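Local coordinates for putative cell invasion protein with MAC/Perforin domain (Bacteroides thetaiotaomicron VPI-5482, PDB 3KK7) that is of unknown function but, as a membrane-attack complex/perforin family protein, probably acts at membranes, perhaps in cell invasion, at residues Y491-P495 / L532-I538; A75-V79 / S207-L213; Y394-P398 / I409-A415. One frame throughout, in Å; residues are numbered along the deposited sequence.

Contact 1 of 3, residues Y491-P495 / L532-I538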
loop_
_atom_site.group_PDB
_atom_site.type_symbol
_atom_site.label_atom_id
_atom_site.label_comp_id
_atom_site.label_asym_id
_atom_site.label_seq_id
_atom_site.Cartn_x
_atom_site.Cartn_y
_atom_site.Cartn_z
ATOM N N TYR A 491 8.375 -3.375 -22.469
ATOM C CA TYR A 491 7.370 -4.421 -22.365
ATOM C C TYR A 491 7.713 -5.449 -23.435
ATOM O O TYR A 491 7.676 -5.144 -24.642
ATOM C CB TYR A 491 5.962 -3.868 -22.566
ATOM C CG TYR A 491 5.520 -2.918 -21.504
ATOM C CD1 TYR A 491 4.961 -3.390 -20.329
ATOM C CD2 TYR A 491 5.654 -1.548 -21.657
ATOM C CE1 TYR A 491 4.541 -2.522 -19.315
ATOM C CE2 TYR A 491 5.234 -0.671 -20.644
ATOM C CZ TYR A 491 4.682 -1.180 -19.480
ATOM O OH TYR A 491 4.261 -0.364 -18.466
ATOM N N ILE A 492 8.119 -6.631 -22.964
ATOM C CA ILE A 492 8.441 -7.773 -23.812
ATOM C C ILE A 492 7.246 -8.714 -23.743
ATOM O O ILE A 492 6.879 -9.183 -22.669
ATOM C CB ILE A 492 9.733 -8.461 -23.364
ATOM C CG1 ILE A 492 10.830 -7.400 -23.239
ATOM C CG2 ILE A 492 10.143 -9.525 -24.353
ATOM C CD1 ILE A 492 12.250 -7.949 -23.130
ATOM N N TYR A 493 6.621 -8.952 -24.892
ATOM C CA TYR A 493 5.332 -9.623 -24.930
ATOM C C TYR A 493 5.317 -10.720 -25.953
ATOM O O TYR A 493 5.964 -10.619 -26.989
ATOM C CB TYR A 493 4.204 -8.623 -25.232
ATOM C CG TYR A 493 4.230 -8.007 -26.615
ATOM C CD1 TYR A 493 5.053 -6.919 -26.895
ATOM C CD2 TYR A 493 3.394 -8.486 -27.632
ATOM C CE1 TYR A 493 5.058 -6.328 -28.146
ATOM C CE2 TYR A 493 3.396 -7.910 -28.901
ATOM C CZ TYR A 493 4.234 -6.835 -29.154
ATOM O OH TYR A 493 4.256 -6.266 -30.407
ATOM N N ASN A 494 4.578 -11.774 -25.617
ATOM C CA ASN A 494 4.381 -12.932 -26.482
ATOM C C ASN A 494 2.958 -12.900 -27.044
ATOM O O ASN A 494 2.005 -13.238 -26.331
ATOM C CB ASN A 494 4.604 -14.212 -25.684
ATOM C CG ASN A 494 4.564 -15.457 -26.548
ATOM O OD1 ASN A 494 3.667 -15.632 -27.379
ATOM N ND2 ASN A 494 5.531 -16.335 -26.341
ATOM N N PRO A 495 2.808 -12.509 -28.323
ATOM C CA PRO A 495 1.482 -12.326 -28.873
ATOM C C PRO A 495 0.783 -13.625 -29.302
ATOM O O PRO A 495 -0.314 -13.548 -29.843
ATOM C CB PRO A 495 1.754 -11.448 -30.074
ATOM C CG PRO A 495 3.027 -12.005 -30.594
ATOM C CD PRO A 495 3.831 -12.358 -29.362
ATOM N N LEU A 532 -2.109 -3.870 -24.509
ATOM C CA LEU A 532 -1.261 -4.639 -23.617
ATOM C C LEU A 532 -2.003 -5.031 -22.343
ATOM O O LEU A 532 -2.135 -6.210 -22.025
ATOM C CB LEU A 532 -0.000 -3.849 -23.278
ATOM C CG LEU A 532 1.191 -4.687 -22.822
ATOM C CD1 LEU A 532 1.560 -5.708 -23.938
ATOM C CD2 LEU A 532 2.372 -3.756 -22.451
ATOM N N TYR A 533 -2.532 -4.060 -21.618
ATOM C CA TYR A 533 -3.155 -4.397 -20.347
ATOM C C TYR A 533 -4.548 -5.004 -20.475
ATOM O O TYR A 533 -5.060 -5.580 -19.518
ATOM C CB TYR A 533 -3.145 -3.210 -19.363
ATOM C CG TYR A 533 -3.828 -1.916 -19.785
ATOM C CD1 TYR A 533 -5.209 -1.853 -19.983
ATOM C CD2 TYR A 533 -3.108 -0.727 -19.887
ATOM C CE1 TYR A 533 -5.853 -0.653 -20.307
ATOM C CE2 TYR A 533 -3.744 0.478 -20.231
ATOM C CZ TYR A 533 -5.119 0.503 -20.441
ATOM O OH TYR A 533 -5.750 1.674 -20.795
ATOM N N GLN A 534 -5.191 -4.864 -21.621
ATOM C CA GLN A 534 -6.509 -5.488 -21.776
ATOM C C GLN A 534 -6.396 -6.953 -22.171
ATOM O O GLN A 534 -7.295 -7.743 -21.857
ATOM C CB GLN A 534 -7.393 -4.744 -22.777
ATOM C CG GLN A 534 -7.846 -3.423 -22.248
ATOM C CD GLN A 534 -8.857 -2.754 -23.105
ATOM O OE1 GLN A 534 -9.081 -3.114 -24.270
ATOM N NE2 GLN A 534 -9.503 -1.767 -22.533
ATOM N N ARG A 535 -5.306 -7.307 -22.856
ATOM C CA ARG A 535 -5.179 -8.624 -23.456
ATOM C C ARG A 535 -3.981 -9.412 -22.970
ATOM O O ARG A 535 -3.889 -10.589 -23.276
ATOM C CB ARG A 535 -5.154 -8.502 -24.988
ATOM C CG ARG A 535 -6.489 -7.958 -25.623
ATOM C CD ARG A 535 -6.438 -7.869 -27.177
ATOM N NE ARG A 535 -5.818 -9.077 -27.742
ATOM C CZ ARG A 535 -5.281 -9.186 -28.962
ATOM N NH1 ARG A 535 -5.315 -8.170 -29.827
ATOM N NH2 ARG A 535 -4.716 -10.341 -29.323
ATOM N N TYR A 536 -3.077 -8.797 -22.209
ATOM C CA TYR A 536 -1.908 -9.522 -21.699
ATOM C C TYR A 536 -1.874 -9.573 -20.165
ATOM O O TYR A 536 -2.537 -8.787 -19.490
ATOM C CB TYR A 536 -0.607 -8.921 -22.254
ATOM C CG TYR A 536 -0.437 -9.110 -23.746
ATOM C CD1 TYR A 536 -1.147 -8.332 -24.645
ATOM C CD2 TYR A 536 0.437 -10.062 -24.257
ATOM C CE1 TYR A 536 -1.005 -8.498 -26.020
ATOM C CE2 TYR A 536 0.600 -10.238 -25.648
ATOM C CZ TYR A 536 -0.133 -9.455 -26.531
ATOM O OH TYR A 536 -0.010 -9.609 -27.901
ATOM N N LYS A 537 -1.149 -10.556 -19.642
ATOM C CA LYS A 537 -0.750 -10.595 -18.251
ATOM C C LYS A 537 0.650 -9.990 -18.224
ATOM O O LYS A 537 1.516 -10.382 -18.990
ATOM C CB LYS A 537 -0.705 -12.031 -17.732
ATOM C CG LYS A 537 -2.082 -12.737 -17.584
ATOM C CD LYS A 537 -2.914 -12.172 -16.415
ATOM C CE LYS A 537 -4.288 -12.840 -16.349
ATOM N NZ LYS A 537 -5.014 -12.513 -15.080
ATOM N N ILE A 538 0.854 -9.008 -17.369
ATOM C CA ILE A 538 2.118 -8.308 -17.295
ATOM C C ILE A 538 2.829 -8.607 -15.961
ATOM O O ILE A 538 2.255 -8.433 -14.879
ATOM C CB ILE A 538 1.923 -6.780 -17.437
ATOM C CG1 ILE A 538 1.169 -6.428 -18.730
ATOM C CG2 ILE A 538 3.274 -6.088 -17.432
ATOM C CD1 ILE A 538 0.690 -5.038 -18.720
#

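Contact 2 of 3, residues A75-V79 / S207-L213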
loop_
_atom_site.group_PDB
_atom_site.type_symbol
_atom_site.label_atom_id
_atom_site.label_comp_id
_atom_site.label_asym_id
_atom_site.label_seq_id
_atom_site.Cartn_x
_atom_site.Cartn_y
_atom_site.Cartn_z
ATOM N N ALA A 75 0.478 12.946 3.815
ATOM C CA ALA A 75 0.657 12.955 2.362
ATOM C C ALA A 75 2.154 12.938 2.101
ATOM O O ALA A 75 2.868 13.778 2.630
ATOM C CB ALA A 75 0.034 14.203 1.766
ATOM N N LYS A 76 2.649 11.988 1.316
ATOM C CA LYS A 76 4.097 11.870 1.159
ATOM C C LYS A 76 4.630 12.299 -0.204
ATOM O O LYS A 76 5.120 13.411 -0.330
ATOM C CB LYS A 76 4.551 10.455 1.522
ATOM C CG LYS A 76 4.383 10.079 3.014
ATOM C CD LYS A 76 5.335 10.834 3.980
ATOM C CE LYS A 76 4.942 10.548 5.426
ATOM N NZ LYS A 76 5.131 11.722 6.323
ATOM N N TYR A 77 4.559 11.437 -1.215
ATOM C CA TYR A 77 5.075 11.760 -2.537
ATOM C C TYR A 77 4.087 11.455 -3.646
ATOM O O TYR A 77 3.150 10.654 -3.490
ATOM C CB TYR A 77 6.350 10.986 -2.831
ATOM C CG TYR A 77 7.418 11.114 -1.786
ATOM C CD1 TYR A 77 8.252 12.230 -1.742
ATOM C CD2 TYR A 77 7.614 10.096 -0.843
ATOM C CE1 TYR A 77 9.238 12.330 -0.790
ATOM C CE2 TYR A 77 8.589 10.192 0.122
ATOM C CZ TYR A 77 9.397 11.304 0.148
ATOM O OH TYR A 77 10.361 11.386 1.125
ATOM N N PRO A 78 4.301 12.085 -4.793
ATOM C CA PRO A 78 3.330 11.858 -5.860
ATOM C C PRO A 78 3.434 10.459 -6.425
ATOM O O PRO A 78 4.540 9.981 -6.657
ATOM C CB PRO A 78 3.699 12.887 -6.947
ATOM C CG PRO A 78 4.824 13.701 -6.434
ATOM C CD PRO A 78 5.160 13.263 -5.018
ATOM N N VAL A 79 2.284 9.819 -6.630
ATOM C CA VAL A 79 2.205 8.567 -7.373
ATOM C C VAL A 79 1.692 8.868 -8.793
ATOM O O VAL A 79 2.301 8.456 -9.796
ATOM C CB VAL A 79 1.309 7.572 -6.661
ATOM C CG1 VAL A 79 1.064 6.385 -7.525
ATOM C CG2 VAL A 79 1.952 7.193 -5.341
ATOM N N SER A 207 8.824 4.196 2.157
ATOM C CA SER A 207 9.052 5.534 1.712
ATOM C C SER A 207 7.744 6.283 1.349
ATOM O O SER A 207 7.546 7.420 1.799
ATOM C CB SER A 207 10.012 5.489 0.534
ATOM O OG SER A 207 10.027 6.762 -0.038
ATOM N N TYR A 208 6.870 5.652 0.546
ATOM C CA TYR A 208 5.630 6.281 0.087
ATOM C C TYR A 208 4.445 6.186 1.064
ATOM O O TYR A 208 3.624 7.099 1.118
ATOM C CB TYR A 208 5.187 5.681 -1.256
ATOM C CG TYR A 208 5.948 6.241 -2.415
ATOM C CD1 TYR A 208 7.200 5.759 -2.730
ATOM C CD2 TYR A 208 5.449 7.303 -3.159
ATOM C CE1 TYR A 208 7.932 6.288 -3.788
ATOM C CE2 TYR A 208 6.177 7.839 -4.220
ATOM C CZ TYR A 208 7.411 7.323 -4.514
ATOM O OH TYR A 208 8.143 7.818 -5.531
ATOM N N GLY A 209 4.368 5.104 1.845
ATOM C CA GLY A 209 3.128 4.751 2.528
ATOM C C GLY A 209 2.363 3.691 1.734
ATOM O O GLY A 209 2.892 3.113 0.778
ATOM N N GLU A 210 1.104 3.463 2.103
ATOM C CA GLU A 210 0.353 2.331 1.595
ATOM C C GLU A 210 -0.760 2.669 0.621
ATOM O O GLU A 210 -1.248 1.789 -0.078
ATOM C CB GLU A 210 -0.225 1.532 2.770
ATOM C CG GLU A 210 0.802 1.196 3.912
ATOM C CD GLU A 210 0.751 2.216 5.034
ATOM O OE1 GLU A 210 0.525 3.387 4.711
ATOM O OE2 GLU A 210 0.888 1.876 6.228
ATOM N N PHE A 211 -1.155 3.934 0.544
ATOM C CA PHE A 211 -2.340 4.295 -0.219
ATOM C C PHE A 211 -2.166 5.540 -1.064
ATOM O O PHE A 211 -1.241 6.338 -0.850
ATOM C CB PHE A 211 -3.508 4.488 0.727
ATOM C CG PHE A 211 -3.897 3.234 1.452
ATOM C CD1 PHE A 211 -4.668 2.280 0.824
ATOM C CD2 PHE A 211 -3.500 3.021 2.765
ATOM C CE1 PHE A 211 -5.016 1.115 1.479
ATOM C CE2 PHE A 211 -3.855 1.861 3.428
ATOM C CZ PHE A 211 -4.608 0.910 2.783
ATOM N N VAL A 212 -3.059 5.687 -2.047
ATOM C CA VAL A 212 -3.064 6.881 -2.907
ATOM C C VAL A 212 -4.304 7.721 -2.630
ATOM O O VAL A 212 -5.423 7.207 -2.578
ATOM C CB VAL A 212 -2.979 6.517 -4.384
ATOM C CG1 VAL A 212 -2.821 7.757 -5.210
ATOM C CG2 VAL A 212 -1.827 5.595 -4.614
ATOM N N LEU A 213 -4.094 9.019 -2.439
ATOM C CA LEU A 213 -5.203 9.954 -2.186
ATOM C C LEU A 213 -6.060 10.196 -3.457
ATOM O O LEU A 213 -5.579 10.776 -4.408
ATOM C CB LEU A 213 -4.650 11.302 -1.658
ATOM C CG LEU A 213 -4.112 11.257 -0.219
ATOM C CD1 LEU A 213 -3.047 12.337 0.044
ATOM C CD2 LEU A 213 -5.245 11.347 0.836
HETATM O O HOH W 1 7.216 10.176 -6.388
#

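Contact 3 of 3, residues Y394-P398 / I409-A415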
loop_
_atom_site.group_PDB
_atom_site.type_symbol
_atom_site.label_atom_id
_atom_site.label_comp_id
_atom_site.label_asym_id
_atom_site.label_seq_id
_atom_site.Cartn_x
_atom_site.Cartn_y
_atom_site.Cartn_z
ATOM N N TYR A 394 2.649 -35.320 -10.665
ATOM C CA TYR A 394 3.308 -34.051 -10.874
ATOM C C TYR A 394 3.884 -33.902 -12.275
ATOM O O TYR A 394 4.280 -34.879 -12.900
ATOM C CB TYR A 394 4.451 -33.946 -9.887
ATOM C CG TYR A 394 4.049 -33.944 -8.437
ATOM C CD1 TYR A 394 3.731 -32.747 -7.786
ATOM C CD2 TYR A 394 4.012 -35.123 -7.703
ATOM C CE1 TYR A 394 3.378 -32.731 -6.440
ATOM C CE2 TYR A 394 3.670 -35.119 -6.357
ATOM C CZ TYR A 394 3.357 -33.920 -5.730
ATOM O OH TYR A 394 3.009 -33.902 -4.402
ATOM N N ASP A 395 3.918 -32.656 -12.752
ATOM C CA ASP A 395 4.648 -32.275 -13.951
ATOM C C ASP A 395 5.973 -31.657 -13.479
ATOM O O ASP A 395 6.094 -31.220 -12.332
ATOM C CB ASP A 395 3.831 -31.265 -14.779
ATOM C CG ASP A 395 4.407 -31.024 -16.196
ATOM O OD1 ASP A 395 5.293 -31.784 -16.631
ATOM O OD2 ASP A 395 3.960 -30.080 -16.893
ATOM N N ILE A 396 6.969 -31.641 -14.360
ATOM C CA ILE A 396 8.257 -31.012 -14.074
ATOM C C ILE A 396 8.242 -29.698 -14.816
ATOM O O ILE A 396 8.006 -29.663 -16.015
ATOM C CB ILE A 396 9.425 -31.875 -14.555
ATOM C CG1 ILE A 396 9.403 -33.221 -13.836
ATOM C CG2 ILE A 396 10.759 -31.176 -14.307
ATOM C CD1 ILE A 396 10.332 -34.259 -14.452
ATOM N N VAL A 397 8.532 -28.629 -14.096
ATOM C CA VAL A 397 8.331 -27.270 -14.576
ATOM C C VAL A 397 9.509 -26.324 -14.210
ATOM O O VAL A 397 10.048 -26.396 -13.100
ATOM C CB VAL A 397 7.014 -26.745 -13.971
ATOM C CG1 VAL A 397 7.093 -25.292 -13.727
ATOM C CG2 VAL A 397 5.825 -27.083 -14.884
ATOM N N PRO A 398 9.919 -25.447 -15.149
ATOM C CA PRO A 398 10.840 -24.386 -14.784
ATOM C C PRO A 398 10.065 -23.253 -14.137
ATOM O O PRO A 398 9.009 -22.883 -14.645
ATOM C CB PRO A 398 11.411 -23.942 -16.127
ATOM C CG PRO A 398 10.372 -24.266 -17.112
ATOM C CD PRO A 398 9.569 -25.396 -16.580
ATOM N N ILE A 409 5.870 -19.702 -12.608
ATOM C CA ILE A 409 5.822 -21.076 -13.096
ATOM C C ILE A 409 5.527 -21.055 -14.588
ATOM O O ILE A 409 4.510 -20.520 -14.989
ATOM C CB ILE A 409 4.668 -21.873 -12.415
ATOM C CG1 ILE A 409 4.713 -21.769 -10.892
ATOM C CG2 ILE A 409 4.727 -23.335 -12.784
ATOM C CD1 ILE A 409 3.435 -22.266 -10.223
ATOM N N PHE A 410 6.422 -21.629 -15.395
ATOM C CA PHE A 410 6.210 -21.796 -16.854
ATOM C C PHE A 410 5.519 -23.145 -17.082
ATOM O O PHE A 410 6.162 -24.171 -17.320
ATOM C CB PHE A 410 7.533 -21.808 -17.603
ATOM C CG PHE A 410 8.316 -20.522 -17.535
ATOM C CD1 PHE A 410 7.917 -19.444 -16.781
ATOM C CD2 PHE A 410 9.509 -20.420 -18.219
ATOM C CE1 PHE A 410 8.688 -18.277 -16.747
ATOM C CE2 PHE A 410 10.273 -19.259 -18.185
ATOM C CZ PHE A 410 9.861 -18.194 -17.451
ATOM N N SER A 411 4.199 -23.136 -17.007
ATOM C CA SER A 411 3.418 -24.369 -17.032
ATOM C C SER A 411 3.154 -24.874 -18.424
ATOM O O SER A 411 3.221 -24.109 -19.389
ATOM C CB SER A 411 2.089 -24.155 -16.317
ATOM O OG SER A 411 1.752 -22.776 -16.328
ATOM N N ASN A 412 2.858 -26.178 -18.502
ATOM C CA ASN A 412 2.454 -26.864 -19.739
ATOM C C ASN A 412 0.985 -27.253 -19.572
ATOM O O ASN A 412 0.674 -28.262 -18.933
ATOM C CB ASN A 412 3.321 -28.119 -20.003
ATOM C CG ASN A 412 4.853 -27.819 -19.983
ATOM O OD1 ASN A 412 5.300 -26.770 -19.474
ATOM N ND2 ASN A 412 5.659 -28.759 -20.530
ATOM N N PRO A 413 0.065 -26.447 -20.131
ATOM C CA PRO A 413 -1.348 -26.691 -19.845
ATOM C C PRO A 413 -1.842 -28.039 -20.391
ATOM O O PRO A 413 -2.854 -28.552 -19.914
ATOM C CB PRO A 413 -2.048 -25.499 -20.505
ATOM C CG PRO A 413 -1.145 -25.088 -21.610
ATOM C CD PRO A 413 0.250 -25.379 -21.132
ATOM N N ASP A 414 -1.104 -28.611 -21.349
ATOM C CA ASP A 414 -1.387 -29.959 -21.870
ATOM C C ASP A 414 -0.858 -31.092 -20.978
ATOM O O ASP A 414 -0.986 -32.270 -21.310
ATOM C CB ASP A 414 -0.851 -30.111 -23.311
ATOM C CG ASP A 414 -1.855 -29.623 -24.382
ATOM O OD1 ASP A 414 -2.846 -28.933 -24.042
ATOM O OD2 ASP A 414 -1.656 -29.942 -25.579
ATOM N N ALA A 415 -0.278 -30.732 -19.842
ATOM C CA ALA A 415 0.203 -31.708 -18.884
ATOM C C ALA A 415 -0.950 -32.487 -18.244
ATOM O O ALA A 415 -0.744 -33.626 -17.833
ATOM C CB ALA A 415 1.055 -31.020 -17.806
HETATM O O HOH W 2 2.694 -27.957 -16.275
#

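Contact 1 of 3, residues Y491-P495 / L532-I538
Tyr-491 and Leu-532 make one of the apolar contacts that seat the end of helix 529-535 against strand 489-494. The CD2 methyl of Leu-532 lies over one face of the tyrosine ring, near its inner end, with Tyr-491 CD1 at 3.4 Å. The other branch of the leucine, CD1, reaches the next inward-pointing strand residue and stands 4.1 Å from Tyr-493 CB, so the fork of one side chain serves two tyrosines. Ile-538 adds a looser touch, its CG2 methyl sitting 4.2 Å from Tyr-491 CE1 at the edge of that ring.

These residues illustrate how the helical connection of a beta-alpha-beta crossover packs on its sheet. In the D3 domain the chain leaves strand 499-504, runs through helices and returns as strand 537-540, parallel to it; strand 489-494 lies on the far side of 499-504, and the helix leans across the face of this mixed sheet. Alternation along the strand directs Tyr-491 and Tyr-493 toward the helix while Ile-492 points the other way, to Ile-522.

The aromatic component is an offset edge-to-face pair. Tyr-493 turns its edge to the face of Tyr-536, with ring planes 84° apart and centroids separated by 5.6 Å. Placing CG between the backbone N and the carbonyl carbon (chi1 67°) brings Tyr-493 CD2 to 3.8 Å from Tyr-536 CZ; the Tyr-493 hydroxyl is hydrogen-bonded to Lys-525 O.

Close polar-to-carbon approaches complete the contact at the rim of Tyr-536. Its CE2 lies 3.4 Å from Asn-494 O, near the ring plane, and its OH comes within 3.2 Å of Pro-495 CA. Tyr-536 sits just past the helix end: its N still donates to Leu-532 O (2.8 Å), although it is the first residue to leave helical geometry.

Contact 2 of 3, residues A75-V79 / S207-L213
At the helix-to-strand junction between helix 201-208 and strand 211-218 of the large MACPF sheet, Tyr-208, the last helical residue, meets Tyr-77, which stands at the corner where the chain turns out of strand 75-76. The edge of Tyr-77 is directed at the face of Tyr-208 with centroids 5.4 Å apart and planes inclined at 66°. Tyr-77 CB is in direct contact with the ring, 3.4 Å from Tyr-208 CE2. The same Tyr-77 ring meets the helix end edge-on, where Ser-207 O lies in the ring plane 3.4 Å from Tyr-77 CE2.

Water 1, in the plane of the Tyr-208 ring, accepts from Tyr-208 OH and donates to Pro-78 O, each at 2.7 Å, and so spans the two segments. A leucine in place of Tyr-208 would probably leave this water without its donor and the edge of Tyr-77 without an aromatic face to rest on.

The junction is a worked case of a helix handing over to a strand: Gly-209, with positive phi (98°), breaks the helix, and Glu-210 and Phe-211 form a classic beta bulge opposite Tyr-60. Strand 58-60 binds both sides here, since Ser-59 OG is hydrogen-bonded to Tyr-77 N and to Tyr-208 O.

Aliphatic side chains fill the rest of the contact. With CG1 of Val-79 anti to the backbone N (chi1 171°), the other methyl, CG2, falls beside that N and comes 4.1 Å from Tyr-208 CD2. Val-79 CG2 also approaches Val-212 CG2 at 4.2 Å, and Ala-75 CB rests 4.0 Å from Leu-213 CD1.

Contact 3 of 3, residues Y394-P398 / I409-A415
Ile-409 meets Val-397 at the start of the pairing, methyl to methyl, with the two side chains crossing at about a right angle. The modelled distance of 3.2 Å between Ile-409 CG2 and Val-397 CG1 is too short to be taken literally, but it places these branches in direct contact. The Ile-409 side chain also touches Met-382 and Pro-461.

Phe-410 supplies the one direct hydrogen bond between the segments. Its N donates to Pro-398 O over 3.0 Å, almost straight at the hydrogen (165°) and nearly in line with the carbonyl bond. Proline has no N-H to return, so the pairing at this position is one-sided; alongside it, Pro-398 CG lies 3.8 Å from Phe-410 CB. Helix 429-443 covers the pair, with Ile-439 on the proline and Lys-443 on the phenylalanine.

At Ser-411 the side chain turns from the partner strand, and OG is bound to Asn-472 OD1. Its backbone still borders Val-397, whose CG2 methyl lies 4.2 Å from Ser-411 CA.

At Asn-412 a water links the segments. Water 2 accepts from Asn-412 N at 2.9 Å and donates to Asp-395 OD2 at a modelled 2.5 Å, short enough that the exact length is doubtful. Asp-395 reaches across because CG extends opposite its backbone N (chi1 -169°); its other oxygen, OD1, takes a weak bond from Ile-396 N. Ala-415 then places CB 3.2 Å from Asp-395 OD2, brought back by a beta turn in which its N donates to Asn-412 O.

The segments belong to an antiparallel beta hairpin of the D2 domain, strands 392-401 and 407-411, whose short segments run at 130° to each other, and the chain leaves the pairing through this turn at the hairpin's open end.

How the contacts relate
The three contacts sample three successive family regions of one chain: contact 2 lies in the MACPF region, contact 3 in D2 and contact 1 in D3. They follow one another in sequence without overlap, each closing before the next opens, and none touches another. Contacts 1 and 3, on the same side of the chain's centre, are the nearest pair, with centres about 21 Å apart and nearest atoms about 10 Å apart. Contact 2 lies close to the centre of the chain, about 27 Å from contact 1 and about 39 Å from contact 3, centre to centre; it shares edge-to-face tyrosines with the former and a bridging water with the latter.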